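Local coordinates for protein 5-cytosine DNA methyltransferase (Entamoeba histolytica, PDB 3QV2) that probably methylates carbon 5 of cytosine in tRNA and DNA, as a Dnmt2-type enzyme that takes the methyl group from S-adenosyl-L-methionine, at residues Asn44-Lys56 against Asn288-Gln300. Numbering follows the deposited sequence.
Sequences NEIANKIYSKNFK and NFTTQIDGLTDKQ
The N54 amide lies flat over one face of the F289 ring, the two planes only 15° apart, with N54 CG 3.4 Å from F289 CD1 and ND2 displaced toward the rim. At the edge of the same ring stands F55, its CE2 4.1 Å from F289 CE1, while I50 CG2 approaches F289 CZ obliquely. The stacked amide also grips the backbone of T290 twice: N54 OD1 accepts from T290 N at 2.9 Å, and N54 ND2 donates to T290 O, which sits in the amide plane. The second hydrogen of ND2 goes to I50 O, one turn back in the helix, so three bonds fix the amide's rotation. I50 O meets this donor and N54 N from opposite faces of its plane.

Farther along, with CG1 anti to the carbonyl carbon (chi1 -63°) and the chain extended beyond it (chi2 -178°), I50 reaches L296, CG1 lying 3.6 Å from L296 CD1; I293 CD1 also touches I50 CG1. I293 CG1 presses closely on K53 CB and CG, both at 3.5 Å. L296 CD2 reaches on to I46 CG2 at 4.0 Å; I46 and I50 also touch C304 of helix 298-306.

A type II turn, I293 to L296, brings both apolar residues onto helix 45-55. That helix follows strand 36-41 in the Rossmann-like class I methyltransferase fold; N44, its N-cap, touches the bound S-adenosyl-L-homocysteine, and the loop packs on the helix flank near the cofactor site, I50 touching cofactor-binding I20.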
ATOM      1  N   ASN A  44      -8.017   5.985  11.935  1.00 25.70           N
ATOM      2  CA  ASN A  44      -6.681   6.130  12.504  1.00 26.81           C
ATOM      3  C   ASN A  44      -6.251   7.594  12.561  1.00 25.94           C
ATOM      4  O   ASN A  44      -5.945   8.203  11.533  1.00 24.07           O
ATOM      5  CB  ASN A  44      -5.670   5.307  11.702  1.00 28.81           C
ATOM      6  CG  ASN A  44      -4.340   5.162  12.414  1.00 33.45           C
ATOM      7  OD1 ASN A  44      -3.486   6.046  12.344  1.00 34.43           O
ATOM      8  ND2 ASN A  44      -4.154   4.041  13.102  1.00 34.79           N
ATOM      9  N   GLU A  45      -6.229   8.152  13.768  1.00 27.28           N
ATOM     10  CA  GLU A  45      -5.929   9.569  13.961  1.00 28.50           C
ATOM     11  C   GLU A  45      -4.566   9.970  13.399  1.00 26.61           C
ATOM     12  O   GLU A  45      -4.435  11.015  12.761  1.00 26.57           O
ATOM     13  CB  GLU A  45      -6.026   9.945  15.442  1.00 34.06           C
ATOM     14  CG  GLU A  45      -7.424   9.812  16.026  1.00 41.06           C
ATOM     15  CD  GLU A  45      -7.532  10.389  17.426  1.00 44.69           C
ATOM     16  OE1 GLU A  45      -6.533  10.955  17.918  1.00 46.97           O
ATOM     17  OE2 GLU A  45      -8.619  10.277  18.032  1.00 42.41           O
ATOM     18  N   ILE A  46      -3.558   9.137  13.638  1.00 25.30           N
ATOM     19  CA  ILE A  46      -2.209   9.420  13.162  1.00 26.54           C
ATOM     20  C   ILE A  46      -2.151   9.393  11.638  1.00 23.90           C
ATOM     21  O   ILE A  46      -1.603  10.300  11.012  1.00 25.07           O
ATOM     22  CB  ILE A  46      -1.177   8.428  13.744  1.00 30.00           C
ATOM     23  CG1 ILE A  46      -0.827   8.805  15.186  1.00 32.67           C
ATOM     24  CG2 ILE A  46       0.085   8.417  12.899  1.00 29.25           C
ATOM     25  CD1 ILE A  46      -1.995   8.738  16.148  1.00 35.71           C
ATOM     26  N   ALA A  47      -2.729   8.353  11.047  1.00 20.80           N
ATOM     27  CA  ALA A  47      -2.767   8.222   9.597  1.00 22.42           C
ATOM     28  C   ALA A  47      -3.456   9.427   8.967  1.00 21.97           C
ATOM     29  O   ALA A  47      -2.962   9.997   7.994  1.00 21.55           O
ATOM     30  CB  ALA A  47      -3.472   6.935   9.198  1.00 20.02           C
ATOM     31  N   ASN A  48      -4.599   9.809   9.528  1.00 24.97           N
ATOM     32  CA  ASN A  48      -5.353  10.952   9.025  1.00 24.37           C
ATOM     33  C   ASN A  48      -4.550  12.246   9.064  1.00 26.97           C
ATOM     34  O   ASN A  48      -4.602  13.042   8.129  1.00 24.10           O
ATOM     35  CB  ASN A  48      -6.657  11.130   9.805  1.00 24.06           C
ATOM     36  CG  ASN A  48      -7.557   9.914   9.722  1.00 24.77           C
ATOM     37  OD1 ASN A  48      -7.421   9.086   8.822  1.00 24.79           O
ATOM     38  ND2 ASN A  48      -8.487   9.805  10.663  1.00 22.87           N
ATOM     39  N   LYS A  49      -3.813  12.456  10.151  1.00 30.02           N
ATOM     40  CA  LYS A  49      -2.997  13.657  10.293  1.00 31.30           C
ATOM     41  C   LYS A  49      -2.004  13.798   9.146  1.00 30.04           C
ATOM     42  O   LYS A  49      -1.773  14.900   8.648  1.00 32.27           O
ATOM     43  CB  LYS A  49      -2.276  13.671  11.643  1.00 34.34           C
ATOM     44  CG  LYS A  49      -3.006  14.468  12.715  1.00 40.15           C
ATOM     45  CD  LYS A  49      -3.080  13.714  14.033  1.00 45.67           C
ATOM     46  CE  LYS A  49      -1.699  13.427  14.595  1.00 49.79           C
ATOM     47  NZ  LYS A  49      -1.779  12.734  15.912  1.00 52.59           N
ATOM     48  N   ILE A  50      -1.422  12.679   8.728  1.00 26.04           N
ATOM     49  CA  ILE A  50      -0.514  12.678   7.589  1.00 21.81           C
ATOM     50  C   ILE A  50      -1.276  12.986   6.304  1.00 22.33           C
ATOM     51  O   ILE A  50      -0.834  13.794   5.486  1.00 23.47           O
ATOM     52  CB  ILE A  50       0.209  11.327   7.445  1.00 19.48           C
ATOM     53  CG1 ILE A  50       1.086  11.057   8.673  1.00 20.79           C
ATOM     54  CG2 ILE A  50       1.036  11.304   6.168  1.00 18.39           C
ATOM     55  CD1 ILE A  50       1.868   9.768   8.590  1.00 22.01           C
ATOM     56  N   TYR A  51      -2.428  12.344   6.137  1.00 19.64           N
ATOM     57  CA  TYR A  51      -3.264  12.563   4.963  1.00 17.41           C
ATOM     58  C   TYR A  51      -3.643  14.034   4.838  1.00 16.87           C
ATOM     59  O   TYR A  51      -3.426  14.653   3.798  1.00 17.98           O
ATOM     60  CB  TYR A  51      -4.527  11.701   5.037  1.00 16.66           C
ATOM     61  CG  TYR A  51      -5.332  11.687   3.757  1.00 15.88           C
ATOM     62  CD1 TYR A  51      -5.254  10.614   2.877  1.00 11.87           C
ATOM     63  CD2 TYR A  51      -6.163  12.748   3.423  1.00 17.21           C
ATOM     64  CE1 TYR A  51      -5.984  10.597   1.705  1.00 13.35           C
ATOM     65  CE2 TYR A  51      -6.896  12.740   2.253  1.00 16.50           C
ATOM     66  CZ  TYR A  51      -6.803  11.661   1.398  1.00 15.77           C
ATOM     67  OH  TYR A  51      -7.527  11.639   0.229  1.00 12.44           O
ATOM     68  N   SER A  52      -4.208  14.585   5.907  1.00 20.15           N
ATOM     69  CA  SER A  52      -4.645  15.976   5.921  1.00 26.75           C
ATOM     70  C   SER A  52      -3.479  16.937   5.703  1.00 31.38           C
ATOM     71  O   SER A  52      -3.620  17.950   5.019  1.00 33.88           O
ATOM     72  CB  SER A  52      -5.364  16.299   7.232  1.00 29.82           C
ATOM     73  OG  SER A  52      -6.571  15.563   7.347  1.00 30.83           O
ATOM     74  N   LYS A  53      -2.329  16.616   6.286  1.00 31.02           N
ATOM     75  CA  LYS A  53      -1.132  17.438   6.123  1.00 31.22           C
ATOM     76  C   LYS A  53      -0.726  17.561   4.658  1.00 27.03           C
ATOM     77  O   LYS A  53      -0.356  18.639   4.196  1.00 26.67           O
ATOM     78  CB  LYS A  53       0.030  16.867   6.939  1.00 33.50           C
ATOM     79  CG  LYS A  53       1.393  17.449   6.583  1.00 39.01           C
ATOM     80  CD  LYS A  53       1.497  18.923   6.941  1.00 44.83           C
ATOM     81  CE  LYS A  53       2.879  19.470   6.612  1.00 49.19           C
ATOM     82  NZ  LYS A  53       3.047  20.885   7.047  1.00 52.01           N
ATOM     83  N   ASN A  54      -0.800  16.449   3.932  1.00 27.41           N
ATOM     84  CA  ASN A  54      -0.369  16.415   2.537  1.00 27.49           C
ATOM     85  C   ASN A  54      -1.452  16.812   1.532  1.00 26.45           C
ATOM     86  O   ASN A  54      -1.156  17.416   0.502  1.00 26.18           O
ATOM     87  CB  ASN A  54       0.192  15.035   2.186  1.00 25.72           C
ATOM     88  CG  ASN A  54       1.506  14.745   2.885  1.00 26.80           C
ATOM     89  OD1 ASN A  54       2.573  15.125   2.404  1.00 24.99           O
ATOM     90  ND2 ASN A  54       1.436  14.069   4.026  1.00 25.80           N
ATOM     91  N   PHE A  55      -2.702  16.474   1.831  1.00 25.80           N
ATOM     92  CA  PHE A  55      -3.791  16.705   0.886  1.00 27.16           C
ATOM     93  C   PHE A  55      -4.715  17.851   1.291  1.00 29.00           C
ATOM     94  O   PHE A  55      -5.643  18.195   0.559  1.00 29.13           O
ATOM     95  CB  PHE A  55      -4.589  15.418   0.660  1.00 24.18           C
ATOM     96  CG  PHE A  55      -3.782  14.311   0.038  1.00 23.16           C
ATOM     97  CD1 PHE A  55      -3.404  14.380  -1.292  1.00 19.47           C
ATOM     98  CD2 PHE A  55      -3.398  13.208   0.783  1.00 22.73           C
ATOM     99  CE1 PHE A  55      -2.660  13.368  -1.870  1.00 18.47           C
ATOM    100  CE2 PHE A  55      -2.653  12.192   0.210  1.00 19.07           C
ATOM    101  CZ  PHE A  55      -2.284  12.273  -1.118  1.00 17.67           C
ATOM    102  N   LYS A  56      -4.457  18.439   2.455  1.00 33.64           N
ATOM    103  CA  LYS A  56      -5.210  19.602   2.917  1.00 39.05           C
ATOM    104  C   LYS A  56      -6.719  19.369   2.881  1.00 38.24           C
ATOM    105  O   LYS A  56      -7.489  20.279   2.577  1.00 39.37           O
ATOM    106  CB  LYS A  56      -4.853  20.833   2.082  1.00 41.95           C
ATOM    107  CG  LYS A  56      -3.359  21.075   1.950  1.00 42.93           C
ATOM    108  CD  LYS A  56      -2.692  21.188   3.310  1.00 44.16           C
ATOM    109  CE  LYS A  56      -1.202  21.449   3.169  1.00 45.13           C
ATOM    110  NZ  LYS A  56      -0.524  21.574   4.489  1.00 43.81           N
ATOM    111  N   ASN A 288       7.117  15.826  -2.833  1.00 34.24           N
ATOM    112  CA  ASN A 288       6.651  16.779  -1.833  1.00 33.93           C
ATOM    113  C   ASN A 288       5.837  16.137  -0.717  1.00 31.34           C
ATOM    114  O   ASN A 288       5.632  16.743   0.342  1.00 31.93           O
ATOM    115  CB  ASN A 288       5.864  17.914  -2.488  1.00 37.65           C
ATOM    116  CG  ASN A 288       6.766  18.978  -3.068  1.00 42.45           C
ATOM    117  OD1 ASN A 288       7.832  19.261  -2.523  1.00 45.41           O
ATOM    118  ND2 ASN A 288       6.350  19.570  -4.181  1.00 42.86           N
ATOM    119  N   PHE A 289       5.369  14.915  -0.954  1.00 29.89           N
ATOM    120  CA  PHE A 289       4.671  14.170   0.085  1.00 26.81           C
ATOM    121  C   PHE A 289       5.653  13.820   1.198  1.00 26.70           C
ATOM    122  O   PHE A 289       6.793  13.447   0.930  1.00 26.89           O
ATOM    123  CB  PHE A 289       4.049  12.897  -0.491  1.00 25.66           C
ATOM    124  CG  PHE A 289       3.265  12.100   0.511  1.00 22.39           C
ATOM    125  CD1 PHE A 289       1.884  12.218   0.587  1.00 19.14           C
ATOM    126  CD2 PHE A 289       3.907  11.231   1.383  1.00 24.53           C
ATOM    127  CE1 PHE A 289       1.162  11.485   1.514  1.00 21.97           C
ATOM    128  CE2 PHE A 289       3.186  10.499   2.309  1.00 24.37           C
ATOM    129  CZ  PHE A 289       1.815  10.628   2.374  1.00 23.13           C
ATOM    130  N   THR A 290       5.211  13.945   2.445  1.00 23.72           N
ATOM    131  CA  THR A 290       6.064  13.633   3.585  1.00 24.27           C
ATOM    132  C   THR A 290       5.272  13.112   4.784  1.00 26.70           C
ATOM    133  O   THR A 290       4.195  13.618   5.099  1.00 26.40           O
ATOM    134  CB  THR A 290       6.900  14.856   4.019  1.00 24.82           C
ATOM    135  OG1 THR A 290       7.710  14.511   5.150  1.00 25.78           O
ATOM    136  CG2 THR A 290       5.993  16.023   4.387  1.00 25.58           C
ATOM    137  N   THR A 291       5.812  12.091   5.442  1.00 24.18           N
ATOM    138  CA  THR A 291       5.223  11.564   6.665  1.00 25.88           C
ATOM    139  C   THR A 291       5.796  12.322   7.856  1.00 28.16           C
ATOM    140  O   THR A 291       5.387  12.112   8.999  1.00 24.04           O
ATOM    141  CB  THR A 291       5.528  10.069   6.834  1.00 28.52           C
ATOM    142  OG1 THR A 291       6.943   9.884   6.968  1.00 29.43           O
ATOM    143  CG2 THR A 291       5.030   9.283   5.630  1.00 27.21           C
ATOM    144  N   GLN A 292       6.750  13.203   7.572  1.00 35.83           N
ATOM    145  CA  GLN A 292       7.401  14.000   8.604  1.00 44.27           C
ATOM    146  C   GLN A 292       6.471  15.093   9.115  1.00 47.89           C
ATOM    147  O   GLN A 292       6.791  16.280   9.041  1.00 51.37           O
ATOM    148  CB  GLN A 292       8.690  14.624   8.065  1.00 50.52           C
ATOM    149  CG  GLN A 292       9.566  15.264   9.131  1.00 56.94           C
ATOM    150  CD  GLN A 292      10.194  14.245  10.061  1.00 63.52           C
ATOM    151  OE1 GLN A 292      11.297  13.761   9.814  1.00 66.27           O
ATOM    152  NE2 GLN A 292       9.491  13.913  11.139  1.00 64.47           N
ATOM    153  N   ILE A 293       5.313  14.687   9.625  1.00 46.95           N
ATOM    154  CA  ILE A 293       4.379  15.620  10.235  1.00 46.06           C
ATOM    155  C   ILE A 293       4.887  15.993  11.617  1.00 48.88           C
ATOM    156  O   ILE A 293       5.335  15.132  12.373  1.00 48.99           O
ATOM    157  CB  ILE A 293       2.968  15.017  10.359  1.00 43.74           C
ATOM    158  CG1 ILE A 293       2.206  15.161   9.043  1.00 42.03           C
ATOM    159  CG2 ILE A 293       2.193  15.694  11.478  1.00 42.75           C
ATOM    160  CD1 ILE A 293       2.856  14.461   7.873  1.00 42.90           C
ATOM    161  N   ASP A 294       4.822  17.279  11.941  1.00 50.47           N
ATOM    162  CA  ASP A 294       5.314  17.768  13.222  1.00 52.55           C
ATOM    163  C   ASP A 294       4.695  16.998  14.386  1.00 47.98           C
ATOM    164  O   ASP A 294       3.473  16.893  14.494  1.00 46.16           O
ATOM    165  CB  ASP A 294       5.029  19.264  13.365  1.00 58.52           C
ATOM    166  CG  ASP A 294       5.909  19.926  14.404  1.00 62.81           C
ATOM    167  OD1 ASP A 294       7.004  19.390  14.679  1.00 64.64           O
ATOM    168  OD2 ASP A 294       5.512  20.982  14.943  1.00 62.59           O
ATOM    169  N   GLY A 295       5.549  16.460  15.250  1.00 46.44           N
ATOM    170  CA  GLY A 295       5.099  15.741  16.428  1.00 45.49           C
ATOM    171  C   GLY A 295       5.181  14.234  16.290  1.00 45.79           C
ATOM    172  O   GLY A 295       5.360  13.522  17.278  1.00 48.50           O
ATOM    173  N   LEU A 296       5.051  13.745  15.060  1.00 41.71           N
ATOM    174  CA  LEU A 296       5.084  12.310  14.796  1.00 37.09           C
ATOM    175  C   LEU A 296       6.503  11.746  14.845  1.00 34.63           C
ATOM    176  O   LEU A 296       7.400  12.231  14.157  1.00 31.83           O
ATOM    177  CB  LEU A 296       4.442  12.001  13.440  1.00 33.03           C
ATOM    178  CG  LEU A 296       2.941  12.285  13.320  1.00 33.79           C
ATOM    179  CD1 LEU A 296       2.439  11.948  11.928  1.00 35.18           C
ATOM    180  CD2 LEU A 296       2.158  11.513  14.369  1.00 33.02           C
ATOM    181  N   THR A 297       6.696  10.718  15.667  1.00 35.17           N
ATOM    182  CA  THR A 297       7.990  10.051  15.776  1.00 36.00           C
ATOM    183  C   THR A 297       8.251   9.159  14.566  1.00 33.04           C
ATOM    184  O   THR A 297       7.348   8.895  13.771  1.00 34.30           O
ATOM    185  CB  THR A 297       8.079   9.193  17.052  1.00 34.70           C
ATOM    186  OG1 THR A 297       7.034   8.213  17.048  1.00 34.30           O
ATOM    187  CG2 THR A 297       7.947  10.064  18.294  1.00 33.14           C
ATOM    188  N   ASP A 298       9.491   8.696  14.431  1.00 31.70           N
ATOM    189  CA  ASP A 298       9.853   7.813  13.328  1.00 28.02           C
ATOM    190  C   ASP A 298       9.040   6.522  13.369  1.00 25.41           C
ATOM    191  O   ASP A 298       8.597   6.028  12.334  1.00 26.07           O
ATOM    192  CB  ASP A 298      11.351   7.500  13.341  1.00 25.00           C
ATOM    193  CG  ASP A 298      12.199   8.693  12.950  1.00 25.64           C
ATOM    194  OD1 ASP A 298      11.640   9.678  12.422  1.00 29.46           O
ATOM    195  OD2 ASP A 298      13.429   8.642  13.159  1.00 29.11           O
ATOM    196  N   LYS A 299       8.847   5.984  14.569  1.00 22.57           N
ATOM    197  CA  LYS A 299       8.047   4.777  14.748  1.00 29.11           C
ATOM    198  C   LYS A 299       6.657   4.932  14.137  1.00 26.87           C
ATOM    199  O   LYS A 299       6.215   4.088  13.358  1.00 23.33           O
ATOM    200  CB  LYS A 299       7.931   4.424  16.233  1.00 32.57           C
ATOM    201  CG  LYS A 299       9.243   4.009  16.873  1.00 37.80           C
ATOM    202  CD  LYS A 299       9.820   2.776  16.193  1.00 40.75           C
ATOM    203  CE  LYS A 299      11.192   2.425  16.749  1.00 43.59           C
ATOM    204  NZ  LYS A 299      11.148   2.106  18.203  1.00 44.06           N
ATOM    205  N   GLN A 300       5.975   6.016  14.493  1.00 27.84           N
ATOM    206  CA  GLN A 300       4.634   6.287  13.985  1.00 29.10           C
ATOM    207  C   GLN A 300       4.614   6.383  12.459  1.00 24.54           C
ATOM    208  O   GLN A 300       3.679   5.912  11.813  1.00 24.03           O
ATOM    209  CB  GLN A 300       4.077   7.569  14.611  1.00 30.92           C
ATOM    210  CG  GLN A 300       3.793   7.457  16.103  1.00 33.56           C
ATOM    211  CD  GLN A 300       3.493   8.799  16.744  1.00 37.95           C
ATOM    212  OE1 GLN A 300       4.044   9.824  16.348  1.00 39.10           O
ATOM    213  NE2 GLN A 300       2.613   8.797  17.740  1.00 39.59           N
TER